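Local coordinates for putative Ribokinase II (Escherichia coli O6, PDB 3IQ0), which probably transfers a phosphate from magnesium-bound ATP to a sugar such as ribose, as a putative ribokinase of the pfkB carbohydrate kinase family, at residues B[41-46]-B[135-140]; B[68-73]-B[83-88]; B[286-291]-B[307-312]. One frame throughout, in Å; residues are numbered along the deposited sequence.

Interaction 1: residues B[41-46]-B[135-140]; sequences AIFIDQ and HIMGSS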
loop_
_atom_site.group_PDB
_atom_site.type_symbol
_atom_site.label_atom_id
_atom_site.label_comp_id
_atom_site.label_asym_id
_atom_site.label_seq_id
_atom_site.Cartn_x
_atom_site.Cartn_y
_atom_site.Cartn_z
ATOM N N ALA B 41 -1.738 18.094 -2.018
ATOM C CA ALA B 41 -0.784 18.181 -3.121
ATOM C C ALA B 41 -1.414 18.775 -4.377
ATOM O O ALA B 41 -0.798 19.591 -5.060
ATOM C CB ALA B 41 -0.202 16.801 -3.427
ATOM N N ILE B 42 -2.634 18.357 -4.691
ATOM C CA ILE B 42 -3.319 18.883 -5.863
ATOM C C ILE B 42 -3.647 20.363 -5.639
ATOM O O ILE B 42 -3.501 21.185 -6.547
ATOM C CB ILE B 42 -4.607 18.087 -6.154
ATOM C CG1 ILE B 42 -4.263 16.604 -6.319
ATOM C CG2 ILE B 42 -5.265 18.614 -7.420
ATOM C CD1 ILE B 42 -5.462 15.696 -6.369
ATOM N N PHE B 43 -4.082 20.699 -4.430
ATOM C CA PHE B 43 -4.397 22.084 -4.091
ATOM C C PHE B 43 -3.167 22.952 -4.339
ATOM O O PHE B 43 -3.222 23.946 -5.065
ATOM C CB PHE B 43 -4.782 22.203 -2.607
ATOM C CG PHE B 43 -4.884 23.629 -2.106
ATOM C CD1 PHE B 43 -6.067 24.352 -2.248
ATOM C CD2 PHE B 43 -3.798 24.245 -1.487
ATOM C CE1 PHE B 43 -6.172 25.665 -1.780
ATOM C CE2 PHE B 43 -3.884 25.563 -1.014
ATOM C CZ PHE B 43 -5.074 26.271 -1.161
ATOM N N ILE B 44 -2.057 22.562 -3.724
ATOM C CA ILE B 44 -0.819 23.317 -3.840
ATOM C C ILE B 44 -0.256 23.344 -5.253
ATOM O O ILE B 44 0.395 24.311 -5.641
ATOM C CB ILE B 44 0.251 22.780 -2.852
ATOM C CG1 ILE B 44 1.100 23.943 -2.350
ATOM C CG2 ILE B 44 1.127 21.731 -3.510
ATOM C CD1 ILE B 44 0.313 24.938 -1.538
ATOM N N ASP B 45 -0.491 22.289 -6.028
ATOM C CA ASP B 45 0.011 22.279 -7.401
ATOM C C ASP B 45 -0.752 23.341 -8.204
ATOM O O ASP B 45 -0.178 24.018 -9.067
ATOM C CB ASP B 45 -0.179 20.911 -8.047
ATOM C CG ASP B 45 0.614 20.761 -9.330
ATOM O OD1 ASP B 45 1.843 20.954 -9.290
ATOM O OD2 ASP B 45 0.013 20.442 -10.373
ATOM N N GLN B 46 -2.039 23.500 -7.916
ATOM C CA GLN B 46 -2.829 24.494 -8.634
ATOM C C GLN B 46 -2.351 25.883 -8.232
ATOM O O GLN B 46 -2.276 26.781 -9.064
ATOM C CB GLN B 46 -4.324 24.327 -8.334
ATOM C CG GLN B 46 -5.240 25.319 -9.065
ATOM C CD GLN B 46 -4.982 25.359 -10.562
ATOM O OE1 GLN B 46 -4.168 26.157 -11.052
ATOM N NE2 GLN B 46 -5.656 24.495 -11.294
ATOM N N HIS B 135 -3.440 26.722 4.337
ATOM C CA HIS B 135 -4.652 26.021 3.946
ATOM C C HIS B 135 -4.720 24.612 4.519
ATOM O O HIS B 135 -3.759 23.847 4.450
ATOM C CB HIS B 135 -4.748 25.952 2.430
ATOM C CG HIS B 135 -5.978 25.257 1.947
ATOM N ND1 HIS B 135 -7.215 25.859 1.942
ATOM C CD2 HIS B 135 -6.171 23.988 1.518
ATOM C CE1 HIS B 135 -8.120 24.988 1.529
ATOM N NE2 HIS B 135 -7.513 23.847 1.266
ATOM N N ILE B 136 -5.876 24.277 5.079
ATOM C CA ILE B 136 -6.083 22.969 5.682
ATOM C C ILE B 136 -7.150 22.153 4.960
ATOM O O ILE B 136 -8.222 22.662 4.646
ATOM C CB ILE B 136 -6.494 23.113 7.167
ATOM C CG1 ILE B 136 -5.336 23.711 7.964
ATOM C CG2 ILE B 136 -6.860 21.757 7.746
ATOM C CD1 ILE B 136 -5.740 24.168 9.353
HETATM N N MSE B 137 -6.830 20.891 4.690
HETATM C CA MSE B 137 -7.749 19.955 4.045
HETATM C C MSE B 137 -8.290 19.056 5.161
HETATM O O MSE B 137 -7.518 18.396 5.854
HETATM C CB MSE B 137 -7.013 19.082 3.023
HETATM C CG MSE B 137 -6.625 19.782 1.743
HETATM SE SE MSE B 137 -8.204 20.266 0.754
HETATM C CE MSE B 137 -7.344 21.092 -0.772
ATOM N N GLY B 138 -9.606 19.039 5.338
ATOM C CA GLY B 138 -10.185 18.204 6.375
ATOM C C GLY B 138 -9.855 16.731 6.188
ATOM O O GLY B 138 -9.827 15.962 7.153
ATOM N N SER B 139 -9.586 16.340 4.947
ATOM C CA SER B 139 -9.261 14.954 4.630
ATOM C C SER B 139 -7.965 14.484 5.278
ATOM O O SER B 139 -7.663 13.292 5.273
ATOM C CB SER B 139 -9.152 14.778 3.119
ATOM O OG SER B 139 -8.088 15.566 2.613
ATOM N N SER B 140 -7.202 15.418 5.832
ATOM C CA SER B 140 -5.936 15.077 6.469
ATOM C C SER B 140 -6.072 14.742 7.950
ATOM O O SER B 140 -5.205 14.092 8.525
ATOM C CB SER B 140 -4.944 16.233 6.320
ATOM O OG SER B 140 -4.765 16.580 4.962
#

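Interaction 2: residues B[68-73]-B[83-88]; sequences INIHRL and ISVLPL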
loop_
_atom_site.group_PDB
_atom_site.type_symbol
_atom_site.label_atom_id
_atom_site.label_comp_id
_atom_site.label_asym_id
_atom_site.label_seq_id
_atom_site.Cartn_x
_atom_site.Cartn_y
_atom_site.Cartn_z
ATOM N N ILE B 68 8.082 10.520 -7.353
ATOM C CA ILE B 68 7.288 11.104 -8.424
ATOM C C ILE B 68 6.517 12.329 -7.932
ATOM O O ILE B 68 6.343 13.295 -8.673
ATOM C CB ILE B 68 6.320 10.075 -9.055
ATOM C CG1 ILE B 68 5.761 10.644 -10.358
ATOM C CG2 ILE B 68 5.195 9.733 -8.085
ATOM C CD1 ILE B 68 4.891 9.695 -11.123
ATOM N N ASN B 69 6.066 12.302 -6.681
ATOM C CA ASN B 69 5.348 13.450 -6.137
ATOM C C ASN B 69 6.305 14.611 -5.884
ATOM O O ASN B 69 6.005 15.751 -6.236
ATOM C CB ASN B 69 4.626 13.076 -4.846
ATOM C CG ASN B 69 3.373 12.263 -5.102
ATOM O OD1 ASN B 69 2.368 12.784 -5.592
ATOM N ND2 ASN B 69 3.430 10.978 -4.785
ATOM N N ILE B 70 7.462 14.326 -5.291
ATOM C CA ILE B 70 8.437 15.377 -5.022
ATOM C C ILE B 70 8.933 16.022 -6.312
ATOM O O ILE B 70 9.097 17.239 -6.373
ATOM C CB ILE B 70 9.655 14.850 -4.232
ATOM C CG1 ILE B 70 9.248 14.555 -2.788
ATOM C CG2 ILE B 70 10.779 15.885 -4.247
ATOM C CD1 ILE B 70 10.345 13.926 -1.951
ATOM N N HIS B 71 9.165 15.208 -7.340
ATOM C CA HIS B 71 9.641 15.705 -8.628
ATOM C C HIS B 71 8.614 16.604 -9.313
ATOM O O HIS B 71 8.950 17.679 -9.819
ATOM C CB HIS B 71 9.980 14.534 -9.558
ATOM C CG HIS B 71 11.162 13.727 -9.117
ATOM N ND1 HIS B 71 11.487 12.517 -9.689
ATOM C CD2 HIS B 71 12.094 13.958 -8.163
ATOM C CE1 HIS B 71 12.570 12.033 -9.104
ATOM N NE2 HIS B 71 12.957 12.888 -8.176
ATOM N N ARG B 72 7.365 16.152 -9.337
ATOM C CA ARG B 72 6.284 16.910 -9.959
ATOM C C ARG B 72 6.095 18.260 -9.269
ATOM O O ARG B 72 6.065 19.294 -9.921
ATOM C CB ARG B 72 4.973 16.117 -9.900
ATOM C CG ARG B 72 3.729 16.963 -10.152
ATOM C CD ARG B 72 3.698 17.514 -11.569
ATOM N NE ARG B 72 3.001 16.610 -12.474
ATOM C CZ ARG B 72 1.707 16.695 -12.770
ATOM N NH1 ARG B 72 0.956 17.654 -12.243
ATOM N NH2 ARG B 72 1.158 15.806 -13.585
ATOM N N LEU B 73 5.953 18.239 -7.949
ATOM C CA LEU B 73 5.765 19.468 -7.180
ATOM C C LEU B 73 6.944 20.427 -7.317
ATOM O O LEU B 73 6.755 21.631 -7.492
ATOM C CB LEU B 73 5.532 19.121 -5.705
ATOM C CG LEU B 73 4.088 19.067 -5.170
ATOM C CD1 LEU B 73 3.084 18.957 -6.287
ATOM C CD2 LEU B 73 3.957 17.922 -4.202
ATOM N N ILE B 83 8.756 18.506 2.802
ATOM C CA ILE B 83 8.395 17.132 2.500
ATOM C C ILE B 83 9.462 16.196 3.058
ATOM O O ILE B 83 10.550 16.078 2.495
ATOM C CB ILE B 83 8.257 16.900 0.976
ATOM C CG1 ILE B 83 7.095 17.737 0.419
ATOM C CG2 ILE B 83 8.013 15.416 0.701
ATOM C CD1 ILE B 83 6.835 17.539 -1.075
ATOM N N SER B 84 9.146 15.543 4.171
ATOM C CA SER B 84 10.078 14.618 4.813
ATOM C C SER B 84 10.013 13.231 4.176
ATOM O O SER B 84 8.960 12.800 3.714
ATOM C CB SER B 84 9.753 14.492 6.302
ATOM O OG SER B 84 9.728 15.763 6.924
ATOM N N VAL B 85 11.146 12.537 4.161
ATOM C CA VAL B 85 11.212 11.192 3.600
ATOM C C VAL B 85 11.378 10.199 4.755
ATOM O O VAL B 85 12.328 10.291 5.528
ATOM C CB VAL B 85 12.392 11.061 2.609
ATOM C CG1 VAL B 85 12.394 9.676 1.972
ATOM C CG2 VAL B 85 12.282 12.129 1.532
ATOM N N LEU B 86 10.442 9.261 4.877
ATOM C CA LEU B 86 10.477 8.277 5.949
ATOM C C LEU B 86 10.860 6.890 5.442
ATOM O O LEU B 86 10.049 6.198 4.828
ATOM C CB LEU B 86 9.112 8.216 6.631
ATOM C CG LEU B 86 8.528 9.555 7.089
ATOM C CD1 LEU B 86 7.201 9.313 7.780
ATOM C CD2 LEU B 86 9.493 10.258 8.028
ATOM N N PRO B 87 12.106 6.463 5.706
ATOM C CA PRO B 87 12.647 5.161 5.295
ATOM C C PRO B 87 11.830 3.944 5.727
ATOM O O PRO B 87 11.654 3.001 4.954
ATOM C CB PRO B 87 14.040 5.156 5.922
ATOM C CG PRO B 87 14.410 6.607 5.911
ATOM C CD PRO B 87 13.138 7.255 6.396
ATOM N N LEU B 88 11.326 3.969 6.956
ATOM C CA LEU B 88 10.553 2.847 7.479
ATOM C C LEU B 88 9.098 2.782 7.019
ATOM O O LEU B 88 8.377 1.842 7.361
ATOM C CB LEU B 88 10.589 2.863 9.008
ATOM C CG LEU B 88 11.977 2.820 9.649
ATOM C CD1 LEU B 88 11.831 2.879 11.159
ATOM C CD2 LEU B 88 12.707 1.554 9.221
#

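Interaction 3: residues B[286-291]-B[307-312]; sequences CGALAV and ETFIQR. With ATP (adenosine-5'-triphosphate), chain G.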
loop_
_atom_site.group_PDB
_atom_site.type_symbol
_atom_site.label_atom_id
_atom_site.label_comp_id
_atom_site.label_asym_id
_atom_site.label_seq_id
_atom_site.Cartn_x
_atom_site.Cartn_y
_atom_site.Cartn_z
ATOM N N CYS B 286 -11.768 27.082 -13.090
ATOM C CA CYS B 286 -10.665 26.154 -12.835
ATOM C C CYS B 286 -11.225 24.762 -12.549
ATOM O O CYS B 286 -10.818 23.766 -13.158
ATOM C CB CYS B 286 -9.825 26.629 -11.648
ATOM S SG CYS B 286 -8.292 25.688 -11.398
ATOM N N GLY B 287 -12.175 24.692 -11.627
ATOM C CA GLY B 287 -12.763 23.409 -11.308
ATOM C C GLY B 287 -13.413 22.777 -12.526
ATOM O O GLY B 287 -13.414 21.557 -12.671
ATOM N N ALA B 288 -13.969 23.608 -13.400
ATOM C CA ALA B 288 -14.630 23.119 -14.609
ATOM C C ALA B 288 -13.602 22.482 -15.533
ATOM O O ALA B 288 -13.817 21.396 -16.068
ATOM C CB ALA B 288 -15.328 24.265 -15.322
ATOM N N LEU B 289 -12.484 23.174 -15.722
ATOM C CA LEU B 289 -11.413 22.673 -16.568
ATOM C C LEU B 289 -10.833 21.393 -15.989
ATOM O O LEU B 289 -10.543 20.442 -16.717
ATOM C CB LEU B 289 -10.307 23.725 -16.689
ATOM C CG LEU B 289 -10.588 24.843 -17.692
ATOM C CD1 LEU B 289 -9.509 25.910 -17.606
ATOM C CD2 LEU B 289 -10.641 24.239 -19.102
ATOM N N ALA B 290 -10.663 21.381 -14.674
ATOM C CA ALA B 290 -10.104 20.237 -13.965
ATOM C C ALA B 290 -10.771 18.901 -14.288
ATOM O O ALA B 290 -10.092 17.918 -14.584
ATOM C CB ALA B 290 -10.167 20.490 -12.467
ATOM N N VAL B 291 -12.097 18.866 -14.232
ATOM C CA VAL B 291 -12.828 17.628 -14.476
ATOM C C VAL B 291 -12.801 17.123 -15.915
ATOM O O VAL B 291 -13.280 16.022 -16.182
ATOM C CB VAL B 291 -14.316 17.746 -14.019
ATOM C CG1 VAL B 291 -14.372 18.277 -12.593
ATOM C CG2 VAL B 291 -15.106 18.637 -14.968
ATOM N N GLU B 307 -8.523 32.094 -18.169
ATOM C CA GLU B 307 -8.949 33.334 -18.806
ATOM C C GLU B 307 -9.579 33.069 -20.178
ATOM O O GLU B 307 -10.679 33.540 -20.479
ATOM C CB GLU B 307 -7.737 34.258 -18.944
ATOM C CG GLU B 307 -8.050 35.702 -19.274
ATOM C CD GLU B 307 -8.647 35.879 -20.654
ATOM O OE1 GLU B 307 -8.083 35.329 -21.627
ATOM O OE2 GLU B 307 -9.676 36.583 -20.760
ATOM N N THR B 308 -8.874 32.313 -21.008
ATOM C CA THR B 308 -9.362 31.990 -22.338
ATOM C C THR B 308 -10.609 31.112 -22.255
ATOM O O THR B 308 -11.559 31.290 -23.019
ATOM C CB THR B 308 -8.276 31.273 -23.148
ATOM O OG1 THR B 308 -7.819 30.131 -22.415
ATOM C CG2 THR B 308 -7.107 32.196 -23.403
ATOM N N PHE B 309 -10.604 30.162 -21.326
ATOM C CA PHE B 309 -11.748 29.277 -21.135
ATOM C C PHE B 309 -12.987 30.142 -20.917
ATOM O O PHE B 309 -14.013 29.971 -21.575
ATOM C CB PHE B 309 -11.513 28.388 -19.910
ATOM C CG PHE B 309 -12.670 27.487 -19.573
ATOM C CD1 PHE B 309 -12.958 26.370 -20.355
ATOM C CD2 PHE B 309 -13.467 27.748 -18.465
ATOM C CE1 PHE B 309 -14.024 25.526 -20.032
ATOM C CE2 PHE B 309 -14.533 26.915 -18.133
ATOM C CZ PHE B 309 -14.812 25.804 -18.916
ATOM N N ILE B 310 -12.875 31.080 -19.983
ATOM C CA ILE B 310 -13.966 31.991 -19.662
ATOM C C ILE B 310 -14.334 32.829 -20.881
ATOM O O ILE B 310 -15.506 32.910 -21.249
ATOM C CB ILE B 310 -13.568 32.931 -18.507
ATOM C CG1 ILE B 310 -13.333 32.117 -17.237
ATOM C CG2 ILE B 310 -14.646 33.983 -18.293
ATOM C CD1 ILE B 310 -12.768 32.933 -16.099
ATOM N N GLN B 311 -13.333 33.451 -21.500
ATOM C CA GLN B 311 -13.554 34.278 -22.682
ATOM C C GLN B 311 -14.373 33.518 -23.691
ATOM O O GLN B 311 -15.593 33.683 -23.776
ATOM C CB GLN B 311 -12.240 34.648 -23.373
ATOM C CG GLN B 311 -11.345 35.601 -22.635
ATOM C CD GLN B 311 -10.153 36.018 -23.477
ATOM O OE1 GLN B 311 -9.653 35.233 -24.290
ATOM N NE2 GLN B 311 -9.680 37.250 -23.281
ATOM N N ARG B 312 -13.673 32.686 -24.457
ATOM C CA ARG B 312 -14.268 31.868 -25.511
ATOM C C ARG B 312 -15.748 31.640 -25.311
ATOM O O ARG B 312 -16.533 31.816 -26.242
ATOM C CB ARG B 312 -13.572 30.501 -25.605
ATOM C CG ARG B 312 -12.177 30.537 -26.216
ATOM C CD ARG B 312 -11.680 29.119 -26.516
ATOM N NE ARG B 312 -12.190 28.575 -27.779
ATOM C CZ ARG B 312 -12.152 27.283 -28.100
ATOM N NH1 ARG B 312 -11.641 26.400 -27.248
ATOM N NH2 ARG B 312 -12.591 26.869 -29.280
HETATM P PG ATP G . -13.889 17.314 -3.196
HETATM O O1G ATP G . -13.198 16.547 -4.291
HETATM O O2G ATP G . -14.303 16.421 -2.055
HETATM O O3G ATP G . -12.985 18.427 -2.667
HETATM P PB ATP G . -15.977 19.329 -3.760
HETATM O O1B ATP G . -17.439 19.072 -3.556
HETATM O O2B ATP G . -15.205 20.151 -2.788
HETATM O O3B ATP G . -15.204 17.923 -3.894
HETATM P PA ATP G . -16.914 19.831 -6.414
HETATM O O1A ATP G . -16.847 18.453 -7.036
HETATM O O2A ATP G . -18.198 20.366 -5.905
HETATM O O3A ATP G . -15.814 19.921 -5.215
HETATM O "O5'" ATP G . -16.085 21.261 -7.140
HETATM C "C5'" ATP G . -15.141 22.139 -7.559
HETATM C "C4'" ATP G . -15.867 23.280 -8.227
HETATM O "O4'" ATP G . -15.543 22.793 -9.535
HETATM C "C3'" ATP G . -17.431 23.327 -8.341
HETATM O "O3'" ATP G . -18.081 24.129 -7.371
HETATM C "C2'" ATP G . -17.614 23.750 -9.733
HETATM O "O2'" ATP G . -17.513 25.175 -9.847
HETATM C "C1'" ATP G . -16.554 23.014 -10.494
HETATM N N9 ATP G . -17.074 21.684 -11.014
HETATM C C8 ATP G . -17.013 20.420 -10.439
HETATM N N7 ATP G . -17.590 19.485 -11.209
HETATM C C5 ATP G . -18.030 20.101 -12.305
HETATM C C6 ATP G . -18.760 19.724 -13.563
HETATM N N6 ATP G . -19.094 18.448 -13.757
HETATM N N1 ATP G . -19.058 20.723 -14.515
HETATM C C2 ATP G . -18.726 22.071 -14.353
HETATM N N3 ATP G . -18.052 22.483 -13.201
HETATM C C4 ATP G . -17.702 21.567 -12.181
#

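Interaction 1: residues B[41-46]-B[135-140]
Phe43 meets His135 and Met137 where helix 39-49 packs on strand 131-137, an interior strand of the large sheet in this ribokinase-like alpha/beta fold. All three residues are buried, and the contact centre lies about 3 Å from the centre of the chain. Along the helix, Ile42 turns instead to Pro296 and Asp260, leaving Phe43 to carry the whole contact. A chi1 of 170° sets CG opposite the main-chain nitrogen and sends the phenyl group from the helix to the sheet, where it lies over one face of the imidazole. The evidence for an offset stack is direct: the ring centroids are 3.9 Å apart and the planes differ by only 10°. CZ of Phe43 sits 3.4 Å from CG of His135, while CE2 also touches His135 CB at 3.6 Å. The imidazole is not left to the stack alone, since its ND1 is hydrogen-bonded to Ser165 OG on the adjacent strand 163-167, which should limit its rotation. Further along, Gln46 packs on Thr300 of a loop and on Cys261 of helix 258-271. That helix also supplies Ile267 against Phe43 and Asp260 against Met137, whose side chain comes, at its nearest atoms, to about 6 Å from the bound ATP. Met137 is a selenomethionine; its chain bends at chi2, and its terminal CE closes on Phe43 CB at 3.3 Å.

Interaction 2: residues B[68-73]-B[83-88]
Ile70 lays the outer part of its side chain against the CG2 branch of Ile83, its CG1 and CD1 both 3.8 Å from that one methyl. The two isoleucines run past each other in opposite directions, so the contact is made alongside rather than end to end. In Ile70 the CG1 branch is anti to the carbonyl carbon (chi1 -72°) and continues extended to CD1, which carries the methyl outward over the strand. From there CD1 also approaches Val85 CG2, at a looser 4.4 Å. One helical turn on, Leu73 adds a second point of support: its CD2 lies 4.3 Å from CD1 of Ile83. Ile83 is thus met on its two branches, CG2 by Ile70 and CD1 by Leu73.

The segments belong to a beta-alpha-beta crossover, in which strand 54-61 leads through helix 64-75 into the parallel strand 83-86, one of the two edge strands of the large sheet within this chain. The short axes of helix 68-73 and strand 83-86 run nearly antiparallel, at 161°, and approach to 10.8 Å, a spacing filled by these branched side chains. Strand 54-61 completes the layer beneath the helix: Ile70 rests on Val60, and Ile83 on both Ile56 and Val60. Away from this contact, Arg72 forms a salt bridge with Glu298, and Ile68 and His71 pack against Gln27 and Asp26 of the second subunit.

No hydrogen bond joins the two segments; the strand spends backbone bonds on strand 54-61, as between Ser84 and Ser58. Between these two segments the attachment is therefore aliphatic packing alone, a non-directional attraction that depends on the fit of methyl and methylene groups.

Interaction 3: residues B[286-291]-B[307-312]
Leu289 covers one face of the Phe309 ring, with CG 4.0 Å from the ring centroid and 16° off the ring normal, the geometry of a CH-pi contact. The closest approach is by a methyl, Leu289 CD2 to Phe309 CD1 at 3.4 Å, and Leu289 CG sits offset toward the rim. Ala288 CB comes to the ring obliquely, 3.9 Å from Phe309 CZ. The Phe309 ring is directed from helix 303-312 toward helix 276-290 by a chi1 of 177°, which swings it to the far side of CB from the main-chain nitrogen. Around these atoms, Tyr248 meets the ring edge-to-face, and Ala285 and Val250 pack beside it.

Ala288 also faces the nucleotide, its CB 3.9 Å from ATP N3. Gly287, without a side chain, lets its CA approach the ribose atom O4' of ATP at 3.4 Å. Val291 CG1 meets N7 of the adenine at 3.7 Å. Hydrogen bonds to ATP come from Asn284, Glu252, Lys228 and the Gly233 carbonyl. The end of helix 276-290, backed by the last modelled helix, 303-312, thus forms one wall of the ATP pocket of this pfkB-family kinase.

Overall arrangement
Along the chain, interaction 2 is nested within the loop closed by interaction 1, and interaction 3 follows both. Interactions 1 and 2 share the large sheet: one packs a helix on its interior strand 131-137, the other on an edge strand, 83-86. Their centres lie about 16 Å apart, and Asp45 of helix 39-49 meets Arg72 and Leu73 of helix 64-75, the Arg72 ion pair being long and weak. Interaction 3, a helix-helix contact at the nucleotide, is centred about 20 Å from the centre of interaction 1 and about 30 Å from that of interaction 2, with no touch to the latter. Helix 258-271 packs on segments of both interactions 1 and 3, linking the sheet interior with the ATP pocket.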